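PDB 1EER: erythropoietin from Homo sapiens, which binds the erythropoietin receptor, driving its dimerization and JAK2 activation, and so regulates the proliferation and differentiation of red blood cells. Local coordinates for residues Thr107-Leu112 / Lys154-Glu159. The protein carries 5 engineered substitutions. Residues are numbered along the deposited sequence; the frame is centred on the assembly and turned at random.
Sequences TLLRAL and KLYTGE
Leu109 of helix 91-111, and Leu112 about a turn further along the chain, meet Tyr156 and Thr157 of helix 138-161 inside the four-helix bundle of this cytokine. Leu112 and Tyr156 reach for each other from opposite directions. The phenol ring swings out with CG anti to the backbone N (chi1 164°), which carries it across the gap between the helices, and Leu112 CD1 settles 3.5 Å from Tyr156 CE2. That methyl approaches the ring obliquely and also packs near the hydroxyl, 4.0 Å from Tyr156 OH. A long flat side chain suits this place, since the CA atoms of Leu112 and Tyr156 lie 10.1 Å apart.

Leu109 meets the same corner of the ring in another way: its CD1 lies at the edge, near the ring plane, 4.4 Å from Tyr156 CE2, whereas Leu112 CD1 stands off the plane. Leucine suits both positions because its branched end offers a methyl to the ring and brings no polar group that needs a partner. Val63 of helix 56-82 touches both Leu109 and Tyr156, while Ala114, at the start of helix 114-120, packs against the same two, so the leucine and the ring share their surroundings in the core.

No hydrogen bond joins the two segments; the grip is apolar. Thr157 can stand in so apolar a setting because its hydroxyl, beside its own backbone N (chi1 -69°), bonds back to Leu153 O one helical turn earlier. With that polarity satisfied within the helix, Thr157 OG1 can lie 4.0 Å from a methyl, Leu109 CD1.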
loop_
_atom_site.group_PDB
_atom_site.type_symbol
_atom_site.label_atom_id
_atom_site.label_comp_id
_atom_site.label_asym_id
_atom_site.label_seq_id
_atom_site.Cartn_x
_atom_site.Cartn_y
_atom_site.Cartn_z
ATOM N N THR A 107 -5.319 -5.983 -15.894
ATOM C CA THR A 107 -4.426 -6.880 -16.605
ATOM C C THR A 107 -3.889 -7.894 -15.606
ATOM O O THR A 107 -3.828 -9.087 -15.889
ATOM C CB THR A 107 -3.241 -6.106 -17.243
ATOM O OG1 THR A 107 -3.735 -5.202 -18.242
ATOM C CG2 THR A 107 -2.260 -7.071 -17.893
ATOM N N LEU A 108 -3.524 -7.404 -14.427
ATOM C CA LEU A 108 -2.990 -8.240 -13.354
ATOM C C LEU A 108 -3.967 -9.340 -12.906
ATOM O O LEU A 108 -3.568 -10.496 -12.705
ATOM C CB LEU A 108 -2.614 -7.354 -12.160
ATOM C CG LEU A 108 -1.132 -7.219 -11.776
ATOM C CD1 LEU A 108 -0.227 -7.429 -12.988
ATOM C CD2 LEU A 108 -0.909 -5.848 -11.160
ATOM N N LEU A 109 -5.241 -8.979 -12.761
ATOM C CA LEU A 109 -6.280 -9.917 -12.332
ATOM C C LEU A 109 -6.528 -11.037 -13.326
ATOM O O LEU A 109 -6.678 -12.201 -12.950
ATOM C CB LEU A 109 -7.596 -9.178 -12.113
ATOM C CG LEU A 109 -8.204 -9.267 -10.726
ATOM C CD1 LEU A 109 -7.099 -9.281 -9.679
ATOM C CD2 LEU A 109 -9.125 -8.083 -10.524
ATOM N N ARG A 110 -6.594 -10.669 -14.601
ATOM C CA ARG A 110 -6.840 -11.630 -15.660
ATOM C C ARG A 110 -5.789 -12.717 -15.633
ATOM O O ARG A 110 -6.101 -13.893 -15.734
ATOM C CB ARG A 110 -6.819 -10.925 -17.017
ATOM C CG ARG A 110 -6.736 -11.865 -18.199
ATOM C CD ARG A 110 -6.779 -11.088 -19.497
ATOM N NE ARG A 110 -7.778 -10.029 -19.444
ATOM C CZ ARG A 110 -7.609 -8.824 -19.968
ATOM N NH1 ARG A 110 -6.474 -8.529 -20.586
ATOM N NH2 ARG A 110 -8.569 -7.916 -19.873
ATOM N N ALA A 111 -4.534 -12.315 -15.507
ATOM C CA ALA A 111 -3.436 -13.269 -15.472
ATOM C C ALA A 111 -3.659 -14.205 -14.305
ATOM O O ALA A 111 -3.231 -15.353 -14.336
ATOM C CB ALA A 111 -2.117 -12.541 -15.318
ATOM N N LEU A 112 -4.336 -13.700 -13.281
ATOM C CA LEU A 112 -4.644 -14.482 -12.091
ATOM C C LEU A 112 -5.771 -15.478 -12.380
ATOM O O LEU A 112 -6.032 -16.384 -11.588
ATOM C CB LEU A 112 -5.054 -13.545 -10.949
ATOM C CG LEU A 112 -4.582 -13.791 -9.509
ATOM C CD1 LEU A 112 -5.696 -13.388 -8.578
ATOM C CD2 LEU A 112 -4.194 -15.248 -9.280
ATOM N N LYS A 154 -8.470 -7.344 -2.622
ATOM C CA LYS A 154 -7.366 -7.872 -1.834
ATOM C C LYS A 154 -7.715 -9.265 -1.339
ATOM O O LYS A 154 -6.898 -10.182 -1.437
ATOM C CB LYS A 154 -7.056 -6.951 -0.644
ATOM C CG LYS A 154 -5.909 -7.430 0.233
ATOM C CD LYS A 154 -4.682 -7.855 -0.587
ATOM C CE LYS A 154 -3.372 -7.584 0.165
ATOM N NZ LYS A 154 -2.266 -8.510 -0.215
ATOM N N LEU A 155 -8.934 -9.425 -0.820
ATOM C CA LEU A 155 -9.385 -10.717 -0.307
ATOM C C LEU A 155 -9.332 -11.803 -1.373
ATOM O O LEU A 155 -8.808 -12.894 -1.136
ATOM C CB LEU A 155 -10.811 -10.613 0.243
ATOM C CG LEU A 155 -10.965 -9.921 1.605
ATOM C CD1 LEU A 155 -12.440 -9.891 1.989
ATOM C CD2 LEU A 155 -10.141 -10.639 2.671
ATOM N N TYR A 156 -9.881 -11.509 -2.545
ATOM C CA TYR A 156 -9.869 -12.474 -3.630
ATOM C C TYR A 156 -8.416 -12.819 -4.010
ATOM O O TYR A 156 -8.044 -13.995 -4.102
ATOM C CB TYR A 156 -10.607 -11.909 -4.846
ATOM C CG TYR A 156 -10.306 -12.683 -6.103
ATOM C CD1 TYR A 156 -10.743 -13.999 -6.242
ATOM C CD2 TYR A 156 -9.519 -12.138 -7.115
ATOM C CE1 TYR A 156 -10.400 -14.758 -7.348
ATOM C CE2 TYR A 156 -9.171 -12.896 -8.228
ATOM C CZ TYR A 156 -9.615 -14.206 -8.332
ATOM O OH TYR A 156 -9.269 -14.988 -9.406
ATOM N N THR A 157 -7.599 -11.788 -4.221
ATOM C CA THR A 157 -6.202 -11.984 -4.600
ATOM C C THR A 157 -5.416 -12.819 -3.584
ATOM O O THR A 157 -4.588 -13.642 -3.963
ATOM C CB THR A 157 -5.485 -10.639 -4.778
ATOM O OG1 THR A 157 -5.997 -9.967 -5.938
ATOM C CG2 THR A 157 -4.004 -10.860 -4.953
ATOM N N GLY A 158 -5.676 -12.602 -2.298
ATOM C CA GLY A 158 -4.984 -13.350 -1.266
ATOM C C GLY A 158 -5.231 -14.843 -1.357
ATOM O O GLY A 158 -4.298 -15.641 -1.297
ATOM N N GLU A 159 -6.490 -15.232 -1.512
ATOM C CA GLU A 159 -6.825 -16.644 -1.598
ATOM C C GLU A 159 -6.368 -17.298 -2.895
ATOM O O GLU A 159 -5.839 -18.410 -2.885
ATOM C CB GLU A 159 -8.331 -16.837 -1.449
ATOM C CG GLU A 159 -8.799 -18.258 -1.723
ATOM C CD GLU A 159 -9.612 -18.844 -0.578
ATOM O OE1 GLU A 159 -10.426 -18.106 0.022
ATOM O OE2 GLU A 159 -9.437 -20.046 -0.283
#